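Local atomic coordinates of enterotoxin SEN variant (Staphylococcus aureus, PDB entry 6KRY), a protein that probably acts as a superantigenic enterotoxin which, like its relatives, would link MHC class II molecules to T-cell receptors. Residues D116-I121 and V136-K141; A142-Q147 and R211-S216; Y88-V93 and G197-E202; Y161-K166 and D191-K196. All blocks are in the same frame, centred on the assembly; numbering follows the deposited sequence.

Contact 1. Residues D116-I121 and V136-K141; sequences DEERVI and VIKTKK
Glu118 reaches from its strand across to the antiparallel neighbour, where its carboxylate lies beside the backbone of Thr139. Its CB passes the aliphatic part of Lys138, 4.1 Å from CD, and the chain then bends (chi2 -69°) to carry the carboxylate toward Thr139 and Lys140. CD and OE2 rest against Lys140 CG, while OE1 sits 3.5 Å from Lys138 CB and 3.2 Å from Thr139 O. Glu118 OE1 and Thr139 O are both acceptors, so this closeness is not a hydrogen bond. Lys138 NZ and Lys140 NZ may still ease the charge at a distance, the nearer being Lys140 NZ, 5.7 Å from Glu118 OE2.

Beyond it the strands pair through Arg119 with Thr139 and Ile121 with Ile137, two bonds each; Arg119 N to Thr139 O measures 2.8 Å. On the face that carries Val120 and Lys138, Val120 CG1 lies 3.3 Å from Val136 CB, closer than usual van der Waals contact. Such beta-branched residues favour strands.

On the other face Ile121 CB meets Ile137 CG1, and both isoleucines pack on Leu149. This hairpin of strands 114-127 and 130-139 thus lies at one edge of the beta-grasp sheet, its buried side against helix 146-161, where Glu148 binds Thr139 OG1.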
# COMPACT_ATOMS: atom_id res chain seq x y z
N ASP A 116 7.83 -14.08 15.79
CA ASP A 116 8.00 -15.55 15.84
C ASP A 116 6.79 -16.23 15.18
O ASP A 116 6.87 -17.35 14.74
CB ASP A 116 8.25 -16.05 17.28
CG ASP A 116 7.17 -15.74 18.31
OD1 ASP A 116 6.19 -15.04 18.00
OD2 ASP A 116 7.32 -16.22 19.46
N GLU A 117 5.66 -15.53 15.10
CA GLU A 117 4.57 -16.02 14.27
C GLU A 117 3.72 -14.85 13.78
O GLU A 117 3.87 -13.75 14.27
CB GLU A 117 3.71 -17.01 15.04
CG GLU A 117 3.17 -16.43 16.32
CD GLU A 117 2.67 -17.50 17.28
OE1 GLU A 117 1.60 -17.27 17.90
OE2 GLU A 117 3.36 -18.55 17.40
N GLU A 118 2.85 -15.15 12.81
CA GLU A 118 1.97 -14.21 12.15
C GLU A 118 1.15 -13.44 13.19
O GLU A 118 0.48 -14.06 13.98
CB GLU A 118 0.94 -14.93 11.28
CG GLU A 118 1.50 -15.54 10.01
CD GLU A 118 1.95 -14.54 8.96
OE1 GLU A 118 1.80 -13.31 9.20
OE2 GLU A 118 2.44 -14.99 7.90
N ARG A 119 1.17 -12.11 13.13
CA ARG A 119 0.28 -11.30 13.92
C ARG A 119 -1.00 -11.13 13.10
O ARG A 119 -0.93 -10.93 11.84
CB ARG A 119 0.90 -9.93 14.23
CG ARG A 119 0.26 -9.17 15.38
CD ARG A 119 1.26 -8.27 16.10
NE ARG A 119 2.12 -8.86 17.13
CZ ARG A 119 3.20 -8.28 17.63
NH1 ARG A 119 3.64 -7.14 17.15
NH2 ARG A 119 3.85 -8.86 18.61
N VAL A 120 -2.14 -11.27 13.78
CA VAL A 120 -3.44 -11.17 13.15
C VAL A 120 -4.04 -9.80 13.47
O VAL A 120 -4.02 -9.34 14.61
CB VAL A 120 -4.35 -12.33 13.59
CG1 VAL A 120 -5.71 -12.24 12.91
CG2 VAL A 120 -3.71 -13.68 13.27
N ILE A 121 -4.57 -9.13 12.45
CA ILE A 121 -5.23 -7.83 12.58
C ILE A 121 -6.67 -7.95 12.07
O ILE A 121 -6.89 -8.42 10.94
CB ILE A 121 -4.43 -6.76 11.81
CG1 ILE A 121 -3.05 -6.58 12.45
CG2 ILE A 121 -5.23 -5.47 11.74
CD1 ILE A 121 -2.14 -5.62 11.71
N VAL A 136 -9.57 -11.06 8.73
CA VAL A 136 -8.32 -10.62 9.25
C VAL A 136 -7.32 -10.52 8.11
O VAL A 136 -7.51 -11.08 7.07
CB VAL A 136 -7.76 -11.52 10.37
CG1 VAL A 136 -8.78 -11.72 11.47
CG2 VAL A 136 -7.26 -12.82 9.82
N ILE A 137 -6.25 -9.78 8.37
CA ILE A 137 -5.04 -9.76 7.55
C ILE A 137 -3.90 -10.05 8.52
O ILE A 137 -4.07 -9.92 9.75
CB ILE A 137 -4.87 -8.42 6.82
CG1 ILE A 137 -4.69 -7.29 7.83
CG2 ILE A 137 -6.02 -8.14 5.86
CD1 ILE A 137 -4.33 -5.96 7.23
N LYS A 138 -2.76 -10.47 7.99
CA LYS A 138 -1.68 -10.92 8.80
C LYS A 138 -0.38 -10.27 8.35
O LYS A 138 -0.24 -9.88 7.21
CB LYS A 138 -1.52 -12.43 8.67
CG LYS A 138 -2.73 -13.20 9.14
CD LYS A 138 -2.57 -14.69 9.11
CE LYS A 138 -3.94 -15.33 9.20
NZ LYS A 138 -3.82 -16.68 9.77
N THR A 139 0.56 -10.17 9.28
CA THR A 139 1.92 -9.67 9.01
C THR A 139 2.88 -10.39 9.95
O THR A 139 2.49 -10.83 11.04
CB THR A 139 2.03 -8.15 9.15
OG1 THR A 139 3.32 -7.70 8.76
CG2 THR A 139 1.78 -7.65 10.55
N LYS A 140 4.13 -10.48 9.50
CA LYS A 140 5.18 -11.06 10.29
C LYS A 140 6.05 -9.98 10.93
O LYS A 140 7.10 -10.30 11.49
CB LYS A 140 6.03 -12.00 9.44
CG LYS A 140 5.55 -13.44 9.44
CD LYS A 140 6.38 -14.38 10.33
CE LYS A 140 6.05 -15.84 10.08
NZ LYS A 140 7.06 -16.75 10.66
N LYS A 141 5.61 -8.73 10.87
CA LYS A 141 6.42 -7.56 11.24
C LYS A 141 5.85 -6.89 12.47
O LYS A 141 4.64 -6.71 12.54
CB LYS A 141 6.43 -6.55 10.10
CG LYS A 141 6.89 -7.14 8.76
CD LYS A 141 6.89 -6.15 7.61
CE LYS A 141 7.49 -6.78 6.37
NZ LYS A 141 7.04 -6.14 5.13

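Contact 2. Residues A142-Q147 and R211-S216; sequences AKVTVQ and RTVSSS
Val144 and Val213 face each other as a hydrogen-bonded antiparallel pair, and their side chains form the dense side of a small two-stranded sheet. Val144 N bonds Val213 O at 3.0 Å, and Val213 N returns a bond to Val144 O. With chi1 at 67°, Val144 holds CG1 between its own N and carbonyl carbon, which sets that methyl 4.0 Å from both Val213 CG2 and Ser215 CB. Val213 CG1 in turn meets CG2 of Val146, which also lies against CG of Arg211. The Val146 and Arg211 side chains run side by side, pointing the same way, and the Arg211 guanidinium goes on to a cation-pi contact with Phe188. The buried OG of Ser215 is held by Lys141 O and also by Arg119 NH1.

The face with Lys143, Thr212 and Ser214 is looser and more polar. Lys143 touches Thr212 CG2 only with CB, at 3.9 Å, and its extended chain is exposed, as befits a long charged residue. Waters mark the two ends of the strand pair. At the Ala142 end one bonds Ser214 OG, donates to Ala142 O, which also takes the N-H of Ser215, and accepts from Ser216 N. At the other end a second joins Arg211 O to Gln147 N, beside the direct bond from Val146 N.

Thr145 ends the strand as N-cap of helix 146-161, its hydroxyl taking the N-H of Glu148. The sheet therefore sits at the start of that helix, with Val144 and Ser215 against Thr139 of strand 130-139 and Val146 against Phe188 and Tyr190 of strand 188-191.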
# COMPACT_ATOMS: atom_id res chain seq x y z
N ALA A 142 6.73 -6.54 13.42
CA ALA A 142 6.31 -5.84 14.66
C ALA A 142 5.90 -4.40 14.32
O ALA A 142 4.85 -3.94 14.73
CB ALA A 142 7.40 -5.88 15.71
N LYS A 143 6.75 -3.72 13.55
CA LYS A 143 6.50 -2.47 12.89
C LYS A 143 6.16 -2.78 11.44
O LYS A 143 6.96 -3.42 10.77
CB LYS A 143 7.73 -1.56 12.89
CG LYS A 143 8.11 -0.97 14.24
CD LYS A 143 9.12 0.13 14.12
CE LYS A 143 9.48 0.61 15.50
NZ LYS A 143 10.50 1.68 15.47
N VAL A 144 5.02 -2.25 10.96
CA VAL A 144 4.47 -2.57 9.64
C VAL A 144 4.04 -1.26 8.98
O VAL A 144 3.59 -0.34 9.67
CB VAL A 144 3.33 -3.61 9.73
CG1 VAL A 144 2.10 -3.06 10.43
CG2 VAL A 144 2.93 -4.18 8.38
N THR A 145 4.24 -1.16 7.67
CA THR A 145 3.77 0.06 7.00
C THR A 145 2.25 0.01 6.84
O THR A 145 1.64 -1.06 6.66
CB THR A 145 4.41 0.34 5.65
OG1 THR A 145 4.00 -0.71 4.77
CG2 THR A 145 5.91 0.48 5.78
N VAL A 146 1.66 1.20 6.92
CA VAL A 146 0.26 1.33 6.61
C VAL A 146 0.01 0.80 5.19
O VAL A 146 -1.01 0.15 4.91
CB VAL A 146 -0.21 2.78 6.85
CG1 VAL A 146 -1.63 2.98 6.37
CG2 VAL A 146 -0.13 3.15 8.33
N GLN A 147 0.95 1.08 4.27
CA GLN A 147 0.78 0.63 2.91
C GLN A 147 0.51 -0.90 2.87
O GLN A 147 -0.36 -1.37 2.15
CB GLN A 147 2.00 1.01 2.07
CG GLN A 147 1.89 0.53 0.63
CD GLN A 147 3.03 0.89 -0.29
OE1 GLN A 147 2.94 0.62 -1.48
NE2 GLN A 147 4.09 1.51 0.22
N ARG A 211 4.54 5.78 6.32
CA ARG A 211 3.88 5.75 7.62
C ARG A 211 3.83 4.31 8.14
O ARG A 211 3.43 3.40 7.44
CB ARG A 211 2.46 6.30 7.56
CG ARG A 211 1.81 6.48 8.92
CD ARG A 211 0.52 7.29 8.90
NE ARG A 211 0.11 7.53 10.29
CZ ARG A 211 -0.79 8.43 10.68
NH1 ARG A 211 -1.48 9.10 9.79
NH2 ARG A 211 -0.97 8.66 11.97
N THR A 212 4.20 4.17 9.41
CA THR A 212 4.49 2.91 10.04
C THR A 212 3.73 2.84 11.38
O THR A 212 3.67 3.86 12.06
CB THR A 212 6.01 2.78 10.26
OG1 THR A 212 6.65 2.62 8.99
CG2 THR A 212 6.41 1.61 11.11
N VAL A 213 3.19 1.66 11.73
CA VAL A 213 2.49 1.47 12.99
C VAL A 213 2.95 0.15 13.64
O VAL A 213 3.48 -0.74 13.00
CB VAL A 213 0.96 1.44 12.79
CG1 VAL A 213 0.43 2.76 12.25
CG2 VAL A 213 0.48 0.31 11.89
N SER A 214 2.63 0.02 14.94
CA SER A 214 2.78 -1.21 15.67
C SER A 214 1.68 -2.20 15.28
O SER A 214 0.50 -1.97 15.51
CB SER A 214 2.75 -0.91 17.17
OG SER A 214 2.74 -2.12 17.92
N SER A 215 2.05 -3.34 14.71
CA SER A 215 1.05 -4.36 14.30
C SER A 215 0.26 -4.89 15.52
O SER A 215 -0.87 -5.32 15.34
CB SER A 215 1.66 -5.48 13.53
OG SER A 215 2.61 -6.19 14.30
N SER A 216 0.82 -4.80 16.72
CA SER A 216 0.11 -5.29 17.94
C SER A 216 -1.02 -4.33 18.31
O SER A 216 -1.92 -4.72 19.04
CB SER A 216 1.02 -5.56 19.12
OG SER A 216 1.44 -4.36 19.75
O HOH W 1 3.83 -4.74 17.16
O HOH W 2 2.70 3.50 4.77

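Contact 3. Residues Y88-V93 and G197-E202; sequences YGNKCV and GSVGAE
Ala201 sits over one face of the Tyr88 ring, its CA above the centre, and this CH-pi contact carries most of the packing. The CA stands 3.7 Å from the ring centroid, just 9° off the normal, and Ala201 CB lies 3.6 Å from Tyr88 CE1. A small methyl suits a backbone brought so near an aromatic face. In Tyr88, chi1 of 71° swings the ring toward Ala201 and chi2 of 88° turns its face to it; the hydroxyl at the far end of the ring bonds Glu66. Gly200 has no side chain to hold the helix start off Tyr88, so their CA atoms come within 5.6 Å.

Van der Waals contacts continue alongside. Asn90 crosses Val199 at about a right angle, its ND2 3.8 Å from Val199 CG1, and Lys91 touches Ala201 CB through its own CB. Asn90 and Lys91 are the central residues of a type II beta turn, Gly89 to Cys92, closed by a weak backbone bond, in the loop between strands 86-88 and 100-109 of the OB-fold domain. Their partners lie at the start of helix 200-203 of the beta-grasp domain, so the contact spans the domain interface. Cys92 packs on Cys102 without forming a disulfide in this structure.

One water bridges the segments, donating to Asn90 O and accepting from Ala201 N, 3.0 Å away. Glu202 of the helix reaches back to Ser198, just ahead of the N-cap Val199: its OE1 takes the Ser198 N-H at 2.8 Å, from above the carboxylate plane.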
# COMPACT_ATOMS: atom_id res chain seq x y z
N TYR A 88 5.37 0.18 -9.72
CA TYR A 88 5.06 0.63 -11.04
C TYR A 88 6.33 0.60 -11.90
O TYR A 88 7.45 0.73 -11.41
CB TYR A 88 4.42 2.01 -10.97
CG TYR A 88 5.36 3.14 -10.59
CD1 TYR A 88 6.05 3.79 -11.58
CD2 TYR A 88 5.44 3.63 -9.30
CE1 TYR A 88 6.89 4.85 -11.29
CE2 TYR A 88 6.29 4.70 -8.99
CZ TYR A 88 7.01 5.31 -10.00
OH TYR A 88 7.89 6.33 -9.83
N GLY A 89 6.12 0.42 -13.20
CA GLY A 89 7.20 0.36 -14.18
C GLY A 89 7.25 1.60 -15.07
O GLY A 89 8.35 2.04 -15.42
N ASN A 90 6.08 2.14 -15.43
CA ASN A 90 5.90 3.29 -16.33
C ASN A 90 6.27 4.58 -15.60
O ASN A 90 5.72 4.85 -14.55
CB ASN A 90 4.44 3.32 -16.82
CG ASN A 90 3.97 4.59 -17.52
OD1 ASN A 90 4.72 5.18 -18.30
ND2 ASN A 90 2.71 4.99 -17.32
N LYS A 91 7.16 5.40 -16.20
CA LYS A 91 7.70 6.67 -15.63
C LYS A 91 8.78 6.37 -14.57
O LYS A 91 9.20 7.30 -13.86
CB LYS A 91 6.68 7.58 -14.91
CG LYS A 91 5.32 7.82 -15.58
CD LYS A 91 5.36 8.76 -16.77
CE LYS A 91 5.71 8.07 -18.07
NZ LYS A 91 6.46 8.97 -18.99
N CYS A 92 9.17 5.09 -14.42
CA CYS A 92 10.17 4.73 -13.39
C CYS A 92 11.54 4.92 -14.03
O CYS A 92 11.83 4.32 -15.03
CB CYS A 92 10.05 3.30 -12.90
SG CYS A 92 11.37 2.79 -11.75
N VAL A 93 12.36 5.76 -13.41
CA VAL A 93 13.72 5.99 -13.82
C VAL A 93 14.68 5.33 -12.83
O VAL A 93 14.70 5.69 -11.64
CB VAL A 93 13.98 7.50 -13.91
CG1 VAL A 93 15.40 7.80 -14.31
CG2 VAL A 93 13.00 8.18 -14.86
N GLY A 197 -4.30 11.19 -9.72
CA GLY A 197 -3.74 11.03 -11.07
C GLY A 197 -4.30 9.85 -11.84
O GLY A 197 -5.34 9.34 -11.51
N SER A 198 -3.57 9.36 -12.85
CA SER A 198 -4.12 8.37 -13.79
C SER A 198 -3.23 7.12 -14.00
O SER A 198 -3.62 6.21 -14.73
CB SER A 198 -4.43 9.04 -15.09
OG SER A 198 -3.23 9.44 -15.70
N VAL A 199 -2.05 7.07 -13.37
CA VAL A 199 -1.16 5.91 -13.44
C VAL A 199 -0.61 5.62 -12.03
O VAL A 199 -0.66 6.46 -11.15
CB VAL A 199 0.00 6.13 -14.42
CG1 VAL A 199 -0.50 6.28 -15.84
CG2 VAL A 199 0.84 7.34 -14.06
N GLY A 200 -0.06 4.43 -11.85
CA GLY A 200 0.56 3.99 -10.59
C GLY A 200 1.53 4.99 -9.96
O GLY A 200 1.49 5.19 -8.74
N ALA A 201 2.39 5.63 -10.75
CA ALA A 201 3.37 6.64 -10.28
C ALA A 201 2.66 7.77 -9.54
O ALA A 201 3.24 8.44 -8.71
CB ALA A 201 4.19 7.20 -11.42
N GLU A 202 1.40 8.03 -9.88
CA GLU A 202 0.66 9.02 -9.18
C GLU A 202 -0.24 8.38 -8.11
O GLU A 202 -0.34 8.91 -7.04
CB GLU A 202 -0.18 9.80 -10.18
CG GLU A 202 0.66 10.49 -11.26
CD GLU A 202 -0.19 11.13 -12.35
OE1 GLU A 202 -1.02 10.41 -12.96
OE2 GLU A 202 -0.04 12.36 -12.58
O HOH W 3 2.92 4.33 -13.43

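Contact 4. Residues Y161-K166 and D191-K196; sequences YKIYNK and DLYNIK
In the beta-grasp domain, the loop leaving helix 146-161 meets the turn that follows strand 188-191, and two tyrosines bind across the junction in exchange: each hydroxyl donates a hydrogen bond to a backbone carbonyl of the opposite segment. Tyr164 OH reaches Leu192 O at 2.7 Å, in the carbonyl plane and on a lone pair, with the oxygen lying at the ring edge. Tyr193 OH reaches Ile163 O at 2.8 Å, the donor tilted 23° from that carbonyl plane. A long side chain with a polar tip is what such a junction needs, since the nearest CA atoms are still 8.3 Å apart. Each bonded group has a second partner: Tyr164 OH is also gripped by Arg154 of helix 146-161, and Ile163 O likewise receives Lys10 NZ.

Between these bonds the rings meet obliquely, planes at 79°, with their CE1 atoms 4.0 Å from each other. In both, chi1 of -68° sets CG anti to the carbonyl carbon and swings the ring toward the other segment.

Residues 191-196 begin with a type I beta turn, Asp191 to Asn194, reinforced by an Asx turn in which Asp191 OD1 accepts from Tyr193 N at 2.9 Å; this constrains the backbone from which the Tyr193 ring projects.

Ile163 packs beside both aromatics. Its CG2 lies 3.5 Å above the plane of the Tyr164 ring, over its centre, and also touches Tyr193 at CZ and OH; a branched aliphatic suits this buried place between two rings. Leu192 turns its CB toward Tyr164 OH.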
# COMPACT_ATOMS: atom_id res chain seq x y z
N TYR A 161 -16.20 -7.10 -2.87
CA TYR A 161 -17.17 -6.04 -3.12
C TYR A 161 -16.99 -5.31 -4.47
O TYR A 161 -17.75 -4.40 -4.75
CB TYR A 161 -17.10 -5.00 -2.01
CG TYR A 161 -17.49 -5.57 -0.68
CD1 TYR A 161 -18.82 -5.81 -0.35
CD2 TYR A 161 -16.53 -5.87 0.26
CE1 TYR A 161 -19.18 -6.36 0.87
CE2 TYR A 161 -16.87 -6.40 1.51
CZ TYR A 161 -18.19 -6.66 1.80
OH TYR A 161 -18.50 -7.20 3.01
N LYS A 162 -15.96 -5.65 -5.26
CA LYS A 162 -15.75 -5.05 -6.58
C LYS A 162 -15.68 -3.52 -6.47
O LYS A 162 -16.27 -2.76 -7.29
CB LYS A 162 -16.87 -5.48 -7.55
CG LYS A 162 -17.22 -6.95 -7.46
CD LYS A 162 -16.39 -7.80 -8.33
CE LYS A 162 -16.93 -7.81 -9.75
NZ LYS A 162 -16.39 -8.94 -10.53
N ILE A 163 -14.92 -3.06 -5.47
CA ILE A 163 -14.74 -1.66 -5.20
C ILE A 163 -14.44 -0.88 -6.47
O ILE A 163 -15.04 0.16 -6.69
CB ILE A 163 -13.58 -1.48 -4.20
CG1 ILE A 163 -13.92 -2.07 -2.84
CG2 ILE A 163 -13.18 -0.01 -4.08
CD1 ILE A 163 -15.21 -1.59 -2.29
N TYR A 164 -13.44 -1.32 -7.25
CA TYR A 164 -12.90 -0.46 -8.33
C TYR A 164 -13.40 -0.85 -9.73
O TYR A 164 -13.10 -0.14 -10.69
CB TYR A 164 -11.36 -0.46 -8.30
CG TYR A 164 -10.82 0.23 -7.09
CD1 TYR A 164 -11.17 1.53 -6.79
CD2 TYR A 164 -10.00 -0.43 -6.19
CE1 TYR A 164 -10.71 2.15 -5.63
CE2 TYR A 164 -9.49 0.19 -5.06
CZ TYR A 164 -9.84 1.49 -4.78
OH TYR A 164 -9.37 2.11 -3.65
N ASN A 165 -14.21 -1.90 -9.85
CA ASN A 165 -14.65 -2.40 -11.16
C ASN A 165 -15.45 -1.36 -11.93
O ASN A 165 -16.43 -0.80 -11.40
CB ASN A 165 -15.49 -3.66 -11.04
CG ASN A 165 -14.62 -4.81 -10.67
OD1 ASN A 165 -14.34 -5.67 -11.52
ND2 ASN A 165 -14.11 -4.77 -9.46
N LYS A 166 -15.06 -1.13 -13.19
CA LYS A 166 -15.67 -0.16 -14.04
C LYS A 166 -17.13 -0.50 -14.40
O LYS A 166 -17.82 0.38 -14.86
CB LYS A 166 -14.88 -0.02 -15.35
CG LYS A 166 -14.81 -1.28 -16.18
CD LYS A 166 -13.87 -1.16 -17.34
CE LYS A 166 -13.48 -2.50 -17.92
NZ LYS A 166 -14.64 -3.25 -18.41
N ASP A 191 -9.73 7.63 2.04
CA ASP A 191 -10.88 7.54 1.22
C ASP A 191 -10.51 6.64 0.03
O ASP A 191 -9.61 6.97 -0.73
CB ASP A 191 -11.29 8.95 0.80
CG ASP A 191 -12.41 9.08 -0.21
OD1 ASP A 191 -12.85 8.04 -0.79
OD2 ASP A 191 -12.85 10.27 -0.44
N LEU A 192 -11.25 5.55 -0.13
CA LEU A 192 -11.01 4.55 -1.15
C LEU A 192 -11.10 5.12 -2.57
O LEU A 192 -10.45 4.57 -3.47
CB LEU A 192 -12.00 3.39 -1.00
CG LEU A 192 -11.86 2.54 0.27
CD1 LEU A 192 -12.96 1.51 0.33
CD2 LEU A 192 -10.49 1.88 0.34
N TYR A 193 -11.91 6.17 -2.79
CA TYR A 193 -12.13 6.68 -4.12
C TYR A 193 -11.40 8.00 -4.32
O TYR A 193 -11.65 8.69 -5.30
CB TYR A 193 -13.64 6.77 -4.36
CG TYR A 193 -14.27 5.41 -4.44
CD1 TYR A 193 -13.94 4.52 -5.44
CD2 TYR A 193 -15.19 4.99 -3.49
CE1 TYR A 193 -14.52 3.26 -5.51
CE2 TYR A 193 -15.75 3.73 -3.53
CZ TYR A 193 -15.43 2.86 -4.55
OH TYR A 193 -16.02 1.65 -4.56
N ASN A 194 -10.54 8.38 -3.37
CA ASN A 194 -9.74 9.59 -3.46
C ASN A 194 -8.32 9.18 -3.87
O ASN A 194 -7.41 9.20 -3.05
CB ASN A 194 -9.69 10.36 -2.15
CG ASN A 194 -8.92 11.67 -2.25
OD1 ASN A 194 -8.87 12.28 -3.31
ND2 ASN A 194 -8.26 12.06 -1.18
N ILE A 195 -8.15 8.87 -5.15
CA ILE A 195 -6.88 8.45 -5.74
C ILE A 195 -6.35 9.55 -6.65
O ILE A 195 -7.07 10.12 -7.45
CB ILE A 195 -7.07 7.14 -6.52
CG1 ILE A 195 -7.83 6.09 -5.72
CG2 ILE A 195 -5.72 6.62 -6.98
CD1 ILE A 195 -7.03 5.54 -4.59
N LYS A 196 -5.07 9.86 -6.52
CA LYS A 196 -4.49 10.96 -7.31
C LYS A 196 -4.00 10.43 -8.66
O LYS A 196 -3.41 9.34 -8.74
CB LYS A 196 -3.37 11.65 -6.51
CG LYS A 196 -3.73 11.92 -5.05
CD LYS A 196 -5.12 12.55 -4.77
CE LYS A 196 -5.05 13.94 -4.17
NZ LYS A 196 -4.65 14.93 -5.21

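From the N terminus, residues 88-93 of the OB-fold domain come first, but their partner 197-202 is over a hundred residues away, so contact 3 closes the longest loop and ties the two domains together. Contact 1 lies wholly inside it, closing the hairpin of strands 114-127 and 130-139. At once 142-147 opens contact 2, whose return at 211-216 comes after contact 3 has closed: these two cross. Contact 4 is nested in both, joining the loop after helix 146-161 to the loop between strand 188-191 and helix 200-203. In space contacts 1 and 2 touch through Ser215, bound to Lys141 and Arg119, and contacts 3 and 4 touch where Glu202 packs on Lys196.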